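Local coordinates for intimin (Escherichia coli, PDB 1F00), which probably attaches enteropathogenic bacteria to host cells by binding a receptor, its C-terminal region carrying immunoglobulin-like domains and a C-type lectin-like domain, at residues Leu97-Gly102 against Ile165-Ser170; Ile240-Gln245 against Ser274-Thr279; Ser252-Thr257 against Leu266-Ala271. All coordinates share one frame; numbering follows the deposited sequence.

Interaction 1. Residues Leu97-Gly102 against Ile165-Ser170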
ATOM      1  N   LEU A  97       5.566   9.728   4.034  1.00 20.78           N
ATOM      2  CA  LEU A  97       4.640   8.860   3.320  1.00 20.17           C
ATOM      3  C   LEU A  97       4.526   7.573   4.132  1.00 20.60           C
ATOM      4  O   LEU A  97       5.533   6.981   4.529  1.00 18.65           O
ATOM      5  CB  LEU A  97       5.161   8.552   1.911  1.00 18.03           C
ATOM      6  CG  LEU A  97       4.202   7.774   1.002  1.00 17.43           C
ATOM      7  CD1 LEU A  97       2.868   8.518   0.894  1.00 16.39           C
ATOM      8  CD2 LEU A  97       4.835   7.595  -0.371  1.00 13.03           C
ATOM      9  N   THR A  98       3.295   7.139   4.365  1.00 20.86           N
ATOM     10  CA  THR A  98       3.044   5.955   5.170  1.00 23.76           C
ATOM     11  C   THR A  98       1.852   5.147   4.668  1.00 23.38           C
ATOM     12  O   THR A  98       0.909   5.698   4.101  1.00 22.81           O
ATOM     13  CB  THR A  98       2.745   6.369   6.634  1.00 24.06           C
ATOM     14  OG1 THR A  98       3.886   7.045   7.182  1.00 30.16           O
ATOM     15  CG2 THR A  98       2.418   5.157   7.486  1.00 25.49           C
ATOM     16  N   ILE A  99       1.906   3.837   4.878  1.00 23.07           N
ATOM     17  CA  ILE A  99       0.792   2.977   4.512  1.00 24.13           C
ATOM     18  C   ILE A  99       0.141   2.570   5.832  1.00 27.09           C
ATOM     19  O   ILE A  99       0.800   2.010   6.717  1.00 26.75           O
ATOM     20  CB  ILE A  99       1.252   1.720   3.741  1.00 21.64           C
ATOM     21  CG1 ILE A  99       1.735   2.122   2.347  1.00 19.38           C
ATOM     22  CG2 ILE A  99       0.093   0.721   3.628  1.00 20.81           C
ATOM     23  CD1 ILE A  99       2.336   0.975   1.535  1.00 20.67           C
ATOM     24  N   ASP A 100      -1.146   2.884   5.965  1.00 28.19           N
ATOM     25  CA  ASP A 100      -1.923   2.581   7.167  1.00 29.34           C
ATOM     26  C   ASP A 100      -2.134   1.067   7.207  1.00 30.01           C
ATOM     27  O   ASP A 100      -3.261   0.579   7.093  1.00 30.21           O
ATOM     28  CB  ASP A 100      -3.267   3.321   7.085  1.00 28.44           C
ATOM     29  CG  ASP A 100      -4.046   3.291   8.387  1.00 30.98           C
ATOM     30  OD1 ASP A 100      -5.200   3.784   8.387  1.00 29.88           O
ATOM     31  OD2 ASP A 100      -3.516   2.784   9.402  1.00 31.57           O
ATOM     32  N   ASP A 101      -1.033   0.338   7.380  1.00 28.64           N
ATOM     33  CA  ASP A 101      -1.022  -1.120   7.395  1.00 29.00           C
ATOM     34  C   ASP A 101      -1.775  -1.831   8.516  1.00 28.70           C
ATOM     35  O   ASP A 101      -1.954  -3.048   8.464  1.00 29.43           O
ATOM     36  CB  ASP A 101       0.421  -1.617   7.390  1.00 31.88           C
ATOM     37  CG  ASP A 101       1.162  -1.240   8.649  1.00 35.61           C
ATOM     38  OD1 ASP A 101       1.355  -0.028   8.885  1.00 36.30           O
ATOM     39  OD2 ASP A 101       1.543  -2.158   9.409  1.00 37.66           O
ATOM     40  N   GLY A 102      -2.193  -1.090   9.535  1.00 27.52           N
ATOM     41  CA  GLY A 102      -2.929  -1.704  10.622  1.00 27.15           C
ATOM     42  C   GLY A 102      -4.421  -1.646  10.346  1.00 26.60           C
ATOM     43  O   GLY A 102      -5.228  -2.233  11.073  1.00 27.58           O
ATOM     44  N   ILE A 165       3.883  -4.500  -1.550  1.00 16.27           N
ATOM     45  CA  ILE A 165       3.098  -3.508  -2.282  1.00 16.11           C
ATOM     46  C   ILE A 165       3.734  -2.190  -1.890  1.00 16.19           C
ATOM     47  O   ILE A 165       3.913  -1.915  -0.701  1.00 17.74           O
ATOM     48  CB  ILE A 165       1.616  -3.495  -1.851  1.00 14.82           C
ATOM     49  CG1 ILE A 165       0.992  -4.870  -2.088  1.00 14.21           C
ATOM     50  CG2 ILE A 165       0.854  -2.409  -2.626  1.00 14.61           C
ATOM     51  CD1 ILE A 165       1.105  -5.362  -3.524  1.00 17.71           C
ATOM     52  N   SER A 166       4.097  -1.389  -2.887  1.00 16.58           N
ATOM     53  CA  SER A 166       4.732  -0.108  -2.638  1.00 16.73           C
ATOM     54  C   SER A 166       3.911   1.045  -3.189  1.00 16.97           C
ATOM     55  O   SER A 166       3.243   0.915  -4.208  1.00 14.51           O
ATOM     56  CB  SER A 166       6.125  -0.071  -3.281  1.00 14.37           C
ATOM     57  OG  SER A 166       6.995  -1.033  -2.711  1.00 15.29           O
ATOM     58  N   VAL A 167       3.952   2.171  -2.496  1.00 17.80           N
ATOM     59  CA  VAL A 167       3.253   3.357  -2.960  1.00 18.10           C
ATOM     60  C   VAL A 167       4.293   4.463  -3.028  1.00 19.33           C
ATOM     61  O   VAL A 167       5.200   4.527  -2.190  1.00 17.64           O
ATOM     62  CB  VAL A 167       2.121   3.797  -1.995  1.00 18.17           C
ATOM     63  CG1 VAL A 167       2.696   4.152  -0.633  1.00 15.37           C
ATOM     64  CG2 VAL A 167       1.380   4.999  -2.581  1.00 18.35           C
ATOM     65  N   ILE A 168       4.190   5.310  -4.042  1.00 17.81           N
ATOM     66  CA  ILE A 168       5.107   6.433  -4.167  1.00 19.00           C
ATOM     67  C   ILE A 168       4.280   7.698  -4.367  1.00 19.07           C
ATOM     68  O   ILE A 168       3.234   7.672  -5.017  1.00 18.35           O
ATOM     69  CB  ILE A 168       6.095   6.259  -5.358  1.00 20.92           C
ATOM     70  CG1 ILE A 168       5.332   6.108  -6.672  1.00 22.40           C
ATOM     71  CG2 ILE A 168       6.982   5.049  -5.121  1.00 19.69           C
ATOM     72  CD1 ILE A 168       6.239   5.882  -7.878  1.00 22.47           C
ATOM     73  N   SER A 169       4.732   8.797  -3.774  1.00 17.19           N
ATOM     74  CA  SER A 169       4.040  10.074  -3.909  1.00 19.09           C
ATOM     75  C   SER A 169       4.881  10.918  -4.855  1.00 19.52           C
ATOM     76  O   SER A 169       6.102  10.754  -4.905  1.00 23.21           O
ATOM     77  CB  SER A 169       3.903  10.744  -2.538  1.00 15.99           C
ATOM     78  OG  SER A 169       5.148  10.793  -1.859  1.00 16.35           O
ATOM     79  N   SER A 170       4.245  11.820  -5.599  1.00 21.10           N
ATOM     80  CA  SER A 170       4.974  12.632  -6.565  1.00 20.20           C
ATOM     81  C   SER A 170       5.961  13.645  -5.997  1.00 21.46           C
ATOM     82  O   SER A 170       6.661  14.312  -6.759  1.00 21.97           O
ATOM     83  CB  SER A 170       4.002  13.321  -7.538  1.00 22.09           C
ATOM     84  OG  SER A 170       3.059  14.129  -6.866  1.00 23.37           O
TER
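Leu97 and Ile99 meet Val167 and Ser169 across the interior of an immunoglobulin-like β-sandwich, a worked case of two sheets packed through their side chains. Strand 98-99 pairs with strand 124-130 in one sheet, while strand 163-169 is the middle strand of the other; locally their directions lie 151° apart. The dense part centres on Val167. Its CG1, flanked by both N and C of its own backbone (chi1 62°), projects to Ile99 CG1 at 3.7 Å, and the two side chains run side by side, heading opposite ways. Ile99 CD1 goes on to the strand backbone, 4.0 Å from Ile165 O, whereas the end of Ile165 itself turns off toward Leu127 and Ile179. Tyr136 and Trp138 also pack against Val167, so the apolar layer continues into aromatic side chains. Between Leu97 and Ile99, Thr98 faces away from the other strand. The far end of segment 97-102 is loose: after Ile99 the chain leaves the interface through an inverse gamma turn centred on Asp100, carrying Asp101 and Gly102 to the exposed surface. At the Leu97 end, one methyl does all the touching: CD2 lies 3.6 Å from Val167 O and 4.1 Å from Val167 CG1. The same CD2 comes within 3.5 Å of Ser169 OG, a hydroxyl that is hydrogen-bonded to Asp171 OD2.

Interaction 2. Residues Ile240-Gln245 against Ser274-Thr279; sequences ISWVQQ and SNAYAT
The indole of Trp242 carries the methyl of Ala276 on one face, an almost vertical CH-pi contact: Ala276 CB stands 3.5 Å from the centroid of the five-membered ring and only 6° off its normal. Farther along the indole, Trp242 CH2 is 3.9 Å from Asn275 CB, and NE1 is hydrogen-bonded to Val194 O. The second ring, that of Tyr277, is met at its edge, where CD1 lies 3.4 Å from Ile240 O, close to the ring plane. Ile240 O also takes a nearly straight hydrogen bond from Tyr277 N at 2.8 Å, in the carbonyl plane, so ring edge and amide of one residue converge on the same acceptor.

Between these groups the backbones join at a single β-bridge, Ser241 with Tyr277. The return bond, Trp242 N to Tyr277 O, is weak at 3.3 Å, as might be expected where strands cross at 64° and soon part. Two polar links extend the join past the bridge. Thr279 OG1 donates to Ser241 OG at 2.8 Å; with its OG beside the backbone N (chi1 -42°), Ser241 OG also bonds Ile239 O, so two hydrogen bonds hold it. Where the backbones have separated, a water fills in, accepting from Thr279 N at 2.7 Å and probably donating to Trp242 O.

Within the C-type lectin-like domain this bridge ties two sheets together. Strand 240-242 borders strand 254-259, strand 276-281 borders strand 184-190, and both Trp242 and Ala278 pack on Ala199 of helix 196-205.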
ATOM      1  N   ILE A 240     -22.367 -22.530  -3.308  1.00 12.40           N
ATOM      2  CA  ILE A 240     -22.566 -23.693  -2.452  1.00 13.99           C
ATOM      3  C   ILE A 240     -21.433 -24.662  -2.802  1.00 14.09           C
ATOM      4  O   ILE A 240     -21.260 -25.035  -3.964  1.00 13.72           O
ATOM      5  CB  ILE A 240     -23.961 -24.328  -2.719  1.00 14.83           C
ATOM      6  CG1 ILE A 240     -24.127 -25.607  -1.895  1.00 16.48           C
ATOM      7  CG2 ILE A 240     -24.146 -24.599  -4.211  1.00 13.18           C
ATOM      8  CD1 ILE A 240     -25.518 -26.220  -2.007  1.00 16.07           C
ATOM      9  N   SER A 241     -20.660 -25.061  -1.794  1.00 15.66           N
ATOM     10  CA  SER A 241     -19.507 -25.931  -2.008  1.00 13.66           C
ATOM     11  C   SER A 241     -19.473 -27.179  -1.132  1.00 14.37           C
ATOM     12  O   SER A 241     -19.835 -27.137   0.041  1.00 14.58           O
ATOM     13  CB  SER A 241     -18.222 -25.133  -1.762  1.00 14.74           C
ATOM     14  OG  SER A 241     -18.315 -23.833  -2.319  1.00 17.71           O
ATOM     15  N   TRP A 242     -19.008 -28.281  -1.710  1.00 13.49           N
ATOM     16  CA  TRP A 242     -18.900 -29.553  -0.998  1.00 13.84           C
ATOM     17  C   TRP A 242     -17.865 -29.466   0.124  1.00 13.32           C
ATOM     18  O   TRP A 242     -16.885 -28.727   0.008  1.00 11.88           O
ATOM     19  CB  TRP A 242     -18.420 -30.660  -1.939  1.00 14.46           C
ATOM     20  CG  TRP A 242     -19.300 -31.000  -3.100  1.00 16.36           C
ATOM     21  CD1 TRP A 242     -19.062 -30.730  -4.416  1.00 16.14           C
ATOM     22  CD2 TRP A 242     -20.515 -31.756  -3.057  1.00 16.55           C
ATOM     23  NE1 TRP A 242     -20.050 -31.278  -5.199  1.00 15.39           N
ATOM     24  CE2 TRP A 242     -20.954 -31.916  -4.391  1.00 14.75           C
ATOM     25  CE3 TRP A 242     -21.274 -32.318  -2.021  1.00 17.27           C
ATOM     26  CZ2 TRP A 242     -22.119 -32.618  -4.719  1.00 16.81           C
ATOM     27  CZ3 TRP A 242     -22.438 -33.018  -2.348  1.00 19.33           C
ATOM     28  CH2 TRP A 242     -22.845 -33.161  -3.688  1.00 18.21           C
ATOM     29  N   VAL A 243     -18.087 -30.211   1.205  1.00 14.12           N
ATOM     30  CA  VAL A 243     -17.108 -30.285   2.291  1.00 15.95           C
ATOM     31  C   VAL A 243     -16.854 -31.779   2.470  1.00 14.78           C
ATOM     32  O   VAL A 243     -17.738 -32.592   2.196  1.00 15.02           O
ATOM     33  CB  VAL A 243     -17.602 -29.672   3.648  1.00 15.04           C
ATOM     34  CG1 VAL A 243     -18.078 -28.243   3.437  1.00 16.66           C
ATOM     35  CG2 VAL A 243     -18.683 -30.537   4.272  1.00 16.39           C
ATOM     36  N   GLN A 244     -15.649 -32.139   2.909  1.00 16.69           N
ATOM     37  CA  GLN A 244     -15.274 -33.544   3.108  1.00 14.76           C
ATOM     38  C   GLN A 244     -16.365 -34.344   3.829  1.00 14.84           C
ATOM     39  O   GLN A 244     -16.940 -33.884   4.816  1.00 14.87           O
ATOM     40  CB  GLN A 244     -13.970 -33.633   3.915  1.00 13.71           C
ATOM     41  CG  GLN A 244     -13.366 -35.037   3.969  1.00 16.25           C
ATOM     42  CD  GLN A 244     -12.696 -35.432   2.668  1.00 17.99           C
ATOM     43  OE1 GLN A 244     -12.676 -36.609   2.296  1.00 20.46           O
ATOM     44  NE2 GLN A 244     -12.128 -34.450   1.972  1.00 17.05           N
ATOM     45  N   GLN A 245     -16.641 -35.547   3.338  1.00 15.53           N
ATOM     46  CA  GLN A 245     -17.659 -36.400   3.957  1.00 16.37           C
ATOM     47  C   GLN A 245     -17.187 -36.897   5.318  1.00 16.58           C
ATOM     48  O   GLN A 245     -15.999 -37.167   5.506  1.00 14.29           O
ATOM     49  CB  GLN A 245     -17.935 -37.646   3.102  1.00 15.75           C
ATOM     50  CG  GLN A 245     -18.773 -37.451   1.843  1.00 16.87           C
ATOM     51  CD  GLN A 245     -18.910 -38.752   1.064  1.00 18.90           C
ATOM     52  OE1 GLN A 245     -17.918 -39.431   0.805  1.00 18.24           O
ATOM     53  NE2 GLN A 245     -20.137 -39.106   0.689  1.00 15.00           N
ATOM     54  N   SER A 274     -24.671 -33.581  -9.159  1.00 23.03           N
ATOM     55  CA  SER A 274     -23.905 -32.335  -9.248  1.00 22.34           C
ATOM     56  C   SER A 274     -24.683 -31.236  -8.517  1.00 20.50           C
ATOM     57  O   SER A 274     -25.236 -30.314  -9.126  1.00 20.77           O
ATOM     58  CB  SER A 274     -23.674 -31.965 -10.716  1.00 24.64           C
ATOM     59  OG  SER A 274     -24.887 -32.003 -11.444  1.00 28.96           O
ATOM     60  N   ASN A 275     -24.699 -31.357  -7.194  1.00 17.57           N
ATOM     61  CA  ASN A 275     -25.412 -30.456  -6.301  1.00 18.01           C
ATOM     62  C   ASN A 275     -24.596 -29.284  -5.759  1.00 18.68           C
ATOM     63  O   ASN A 275     -25.146 -28.389  -5.121  1.00 18.50           O
ATOM     64  CB  ASN A 275     -25.973 -31.267  -5.125  1.00 19.95           C
ATOM     65  CG  ASN A 275     -27.157 -32.132  -5.523  1.00 20.80           C
ATOM     66  OD1 ASN A 275     -27.368 -33.221  -4.976  1.00 19.63           O
ATOM     67  ND2 ASN A 275     -27.949 -31.641  -6.470  1.00 17.52           N
ATOM     68  N   ALA A 276     -23.293 -29.272  -6.008  1.00 18.08           N
ATOM     69  CA  ALA A 276     -22.472 -28.183  -5.499  1.00 15.96           C
ATOM     70  C   ALA A 276     -21.232 -27.925  -6.331  1.00 15.85           C
ATOM     71  O   ALA A 276     -20.897 -28.703  -7.220  1.00 15.50           O
ATOM     72  CB  ALA A 276     -22.077 -28.473  -4.050  1.00 15.42           C
ATOM     73  N   TYR A 277     -20.563 -26.813  -6.035  1.00 14.54           N
ATOM     74  CA  TYR A 277     -19.342 -26.437  -6.728  1.00 15.74           C
ATOM     75  C   TYR A 277     -18.146 -27.038  -6.012  1.00 17.14           C
ATOM     76  O   TYR A 277     -18.216 -27.342  -4.821  1.00 14.59           O
ATOM     77  CB  TYR A 277     -19.187 -24.917  -6.759  1.00 15.79           C
ATOM     78  CG  TYR A 277     -20.211 -24.232  -7.616  1.00 18.54           C
ATOM     79  CD1 TYR A 277     -21.366 -23.683  -7.059  1.00 17.29           C
ATOM     80  CD2 TYR A 277     -20.047 -24.165  -9.000  1.00 18.75           C
ATOM     81  CE1 TYR A 277     -22.335 -23.082  -7.864  1.00 19.16           C
ATOM     82  CE2 TYR A 277     -21.011 -23.573  -9.814  1.00 20.05           C
ATOM     83  CZ  TYR A 277     -22.150 -23.035  -9.239  1.00 22.09           C
ATOM     84  OH  TYR A 277     -23.102 -22.455 -10.043  1.00 23.67           O
ATOM     85  N   ALA A 278     -17.052 -27.220  -6.747  1.00 16.23           N
ATOM     86  CA  ALA A 278     -15.845 -27.752  -6.159  1.00 15.99           C
ATOM     87  C   ALA A 278     -15.003 -26.561  -5.726  1.00 16.29           C
ATOM     88  O   ALA A 278     -14.544 -25.772  -6.560  1.00 16.08           O
ATOM     89  CB  ALA A 278     -15.082 -28.602  -7.171  1.00 16.27           C
ATOM     90  N   THR A 279     -14.844 -26.405  -4.418  1.00 14.69           N
ATOM     91  CA  THR A 279     -14.030 -25.332  -3.874  1.00 15.67           C
ATOM     92  C   THR A 279     -12.839 -26.019  -3.229  1.00 16.45           C
ATOM     93  O   THR A 279     -12.992 -26.831  -2.320  1.00 16.38           O
ATOM     94  CB  THR A 279     -14.800 -24.482  -2.835  1.00 17.23           C
ATOM     95  OG1 THR A 279     -15.755 -23.660  -3.516  1.00 16.50           O
ATOM     96  CG2 THR A 279     -13.841 -23.577  -2.063  1.00 18.43           C
TER
HETATM   97  O   HOH W   1     -15.753 -27.918  -2.422  1.00 17.86           O

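Interaction 3. Residues Ser252-Thr257 against Leu266-Ala271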
ATOM      1  N   SER A 252     -23.785 -43.228   3.871  1.00 21.06           N
ATOM      2  CA  SER A 252     -25.112 -42.980   3.302  1.00 20.79           C
ATOM      3  C   SER A 252     -25.138 -42.326   1.925  1.00 21.11           C
ATOM      4  O   SER A 252     -26.214 -42.071   1.385  1.00 21.39           O
ATOM      5  CB  SER A 252     -25.938 -42.118   4.264  1.00 23.45           C
ATOM      6  OG  SER A 252     -26.049 -42.736   5.536  1.00 28.77           O
ATOM      7  N   GLY A 253     -23.968 -42.031   1.367  1.00 18.50           N
ATOM      8  CA  GLY A 253     -23.919 -41.419   0.050  1.00 17.68           C
ATOM      9  C   GLY A 253     -24.341 -39.957  -0.020  1.00 17.66           C
ATOM     10  O   GLY A 253     -24.927 -39.529  -1.013  1.00 17.92           O
ATOM     11  N   VAL A 254     -24.043 -39.191   1.026  1.00 17.52           N
ATOM     12  CA  VAL A 254     -24.388 -37.771   1.058  1.00 16.58           C
ATOM     13  C   VAL A 254     -23.210 -36.960   1.586  1.00 16.86           C
ATOM     14  O   VAL A 254     -22.197 -37.519   2.010  1.00 16.72           O
ATOM     15  CB  VAL A 254     -25.622 -37.501   1.962  1.00 17.18           C
ATOM     16  CG1 VAL A 254     -26.794 -38.353   1.499  1.00 14.66           C
ATOM     17  CG2 VAL A 254     -25.285 -37.786   3.428  1.00 15.44           C
ATOM     18  N   ALA A 255     -23.336 -35.639   1.532  1.00 16.30           N
ATOM     19  CA  ALA A 255     -22.294 -34.756   2.029  1.00 16.49           C
ATOM     20  C   ALA A 255     -22.921 -33.441   2.442  1.00 16.57           C
ATOM     21  O   ALA A 255     -24.078 -33.156   2.107  1.00 17.07           O
ATOM     22  CB  ALA A 255     -21.237 -34.511   0.947  1.00 13.87           C
ATOM     23  N   SER A 256     -22.157 -32.647   3.183  1.00 14.43           N
ATOM     24  CA  SER A 256     -22.619 -31.346   3.615  1.00 14.69           C
ATOM     25  C   SER A 256     -21.999 -30.304   2.702  1.00 15.31           C
ATOM     26  O   SER A 256     -21.092 -30.609   1.916  1.00 13.06           O
ATOM     27  CB  SER A 256     -22.213 -31.084   5.067  1.00 12.99           C
ATOM     28  OG  SER A 256     -22.940 -31.927   5.939  1.00 16.33           O
ATOM     29  N   THR A 257     -22.507 -29.081   2.795  1.00 14.80           N
ATOM     30  CA  THR A 257     -22.004 -27.980   1.989  1.00 14.62           C
ATOM     31  C   THR A 257     -22.041 -26.685   2.788  1.00 15.23           C
ATOM     32  O   THR A 257     -22.710 -26.585   3.828  1.00 16.73           O
ATOM     33  CB  THR A 257     -22.872 -27.741   0.733  1.00 15.37           C
ATOM     34  OG1 THR A 257     -24.172 -27.300   1.144  1.00 15.42           O
ATOM     35  CG2 THR A 257     -23.004 -29.018  -0.109  1.00 11.35           C
ATOM     36  N   LEU A 266     -25.552 -26.623   4.807  1.00 17.23           N
ATOM     37  CA  LEU A 266     -26.537 -27.679   4.556  1.00 16.62           C
ATOM     38  C   LEU A 266     -25.949 -29.079   4.742  1.00 16.23           C
ATOM     39  O   LEU A 266     -24.738 -29.268   4.667  1.00 14.54           O
ATOM     40  CB  LEU A 266     -27.083 -27.573   3.133  1.00 16.01           C
ATOM     41  CG  LEU A 266     -27.677 -26.231   2.718  1.00 14.52           C
ATOM     42  CD1 LEU A 266     -28.169 -26.312   1.272  1.00 16.34           C
ATOM     43  CD2 LEU A 266     -28.809 -25.865   3.664  1.00 11.65           C
ATOM     44  N   ASN A 267     -26.821 -30.057   4.970  1.00 16.94           N
ATOM     45  CA  ASN A 267     -26.391 -31.438   5.153  1.00 16.69           C
ATOM     46  C   ASN A 267     -27.302 -32.381   4.356  1.00 17.47           C
ATOM     47  O   ASN A 267     -28.304 -31.950   3.773  1.00 17.27           O
ATOM     48  CB  ASN A 267     -26.454 -31.812   6.636  1.00 17.56           C
ATOM     49  CG  ASN A 267     -25.794 -30.777   7.528  1.00 19.73           C
ATOM     50  OD1 ASN A 267     -24.582 -30.568   7.470  1.00 15.99           O
ATOM     51  ND2 ASN A 267     -26.596 -30.120   8.363  1.00 19.40           N
ATOM     52  N   ASN A 268     -26.939 -33.663   4.334  1.00 16.35           N
ATOM     53  CA  ASN A 268     -27.724 -34.685   3.647  1.00 17.19           C
ATOM     54  C   ASN A 268     -27.923 -34.423   2.161  1.00 17.75           C
ATOM     55  O   ASN A 268     -28.963 -34.771   1.597  1.00 16.91           O
ATOM     56  CB  ASN A 268     -29.095 -34.822   4.315  1.00 17.69           C
ATOM     57  CG  ASN A 268     -28.994 -35.182   5.780  1.00 20.41           C
ATOM     58  OD1 ASN A 268     -29.565 -34.504   6.635  1.00 22.00           O
ATOM     59  ND2 ASN A 268     -28.275 -36.256   6.081  1.00 17.91           N
ATOM     60  N   ILE A 269     -26.935 -33.801   1.528  1.00 16.85           N
ATOM     61  CA  ILE A 269     -27.016 -33.517   0.100  1.00 17.56           C
ATOM     62  C   ILE A 269     -26.514 -34.750  -0.658  1.00 17.87           C
ATOM     63  O   ILE A 269     -25.422 -35.243  -0.386  1.00 17.95           O
ATOM     64  CB  ILE A 269     -26.158 -32.282  -0.254  1.00 16.74           C
ATOM     65  CG1 ILE A 269     -26.579 -31.099   0.622  1.00 18.07           C
ATOM     66  CG2 ILE A 269     -26.330 -31.919  -1.723  1.00 16.66           C
ATOM     67  CD1 ILE A 269     -28.020 -30.653   0.401  1.00 16.86           C
ATOM     68  N   LYS A 270     -27.314 -35.256  -1.594  1.00 17.23           N
ATOM     69  CA  LYS A 270     -26.935 -36.447  -2.360  1.00 18.51           C
ATOM     70  C   LYS A 270     -25.605 -36.208  -3.068  1.00 17.96           C
ATOM     71  O   LYS A 270     -25.489 -35.305  -3.895  1.00 17.96           O
ATOM     72  CB  LYS A 270     -28.024 -36.792  -3.382  1.00 20.12           C
ATOM     73  CG  LYS A 270     -27.967 -38.227  -3.869  1.00 22.97           C
ATOM     74  CD  LYS A 270     -29.140 -38.556  -4.783  1.00 25.66           C
ATOM     75  CE  LYS A 270     -29.323 -40.063  -4.906  1.00 27.74           C
ATOM     76  NZ  LYS A 270     -28.030 -40.739  -5.218  1.00 29.16           N
ATOM     77  N   ALA A 271     -24.613 -37.034  -2.743  1.00 17.23           N
ATOM     78  CA  ALA A 271     -23.264 -36.909  -3.291  1.00 19.47           C
ATOM     79  C   ALA A 271     -23.062 -37.318  -4.750  1.00 21.95           C
ATOM     80  O   ALA A 271     -22.177 -36.784  -5.431  1.00 23.63           O
ATOM     81  CB  ALA A 271     -22.285 -37.690  -2.411  1.00 20.19           C
TER
HETATM   82  O   HOH W   2     -25.172 -40.528  -3.429  1.00 24.74           O
HETATM   83  O   HOH W   3     -24.378 -34.359   5.416  1.00 20.60           O
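Thr257 and Leu266 form a hydrogen-bonded antiparallel pair whose side chains lie at a slant to each other. A chi1 of 66° tucks Thr257 OG1 over its own main chain, N to one side and C to the other, and brings it 3.5 Å from Leu266 CB, while the CG2 branch of Thr257 is turned to Ile269 CG1, 4.2 Å away. Ile269 keeps CG1 beside its own backbone N (chi1 -55°), which places it 3.6 Å from Ala255 O.

The hairpin illustrates how a β-bulge is absorbed. Ala255 pairs with Ile269 but Thr257 with Leu266, so the second strand has an extra residue, and Asn268 takes positive phi. At the bulge a water bridges the strands, donating to Ser256 OG at 2.9 Å and accepting from Asn268 N. Val254 sets its CB 3.3 Å from Ile269 O. Beyond it, Gly253 closes the preceding helix in a Schellman motif, and Gly253 O accepts a hydrogen bond from Ala271 N at 3.1 Å.

Strand 254-259 is the middle of a three-stranded sheet, with 240-242 along its other side. Trp242 packs on Ala255 and Ile269, Tyr196 of helix 196-205 on Ala255 and Ala271, and Gln214 of helix 214-224 on Ser256 and Asn267.

How the interactions relate
Interaction 1 comes first along the chain and lies near its centre, in an immunoglobulin-like domain; the other two lie in the C-type lectin-like domain. Its centre is about 40 Å from that of interaction 2 and about 47 Å from that of interaction 3, and it touches neither. The centres of interactions 2 and 3 are about 9 Å apart and the two touch; the hairpin of interaction 3 is nested in the loop that interaction 2 closes. Strands 240-242 and 254-259 are sheet neighbours, linked by Val243 N to Ser256 O and Gln245 NE2 to Val254 O. The elongated fragment thus holds separate cores in series, consistent with a stalk presenting an adhesive tip.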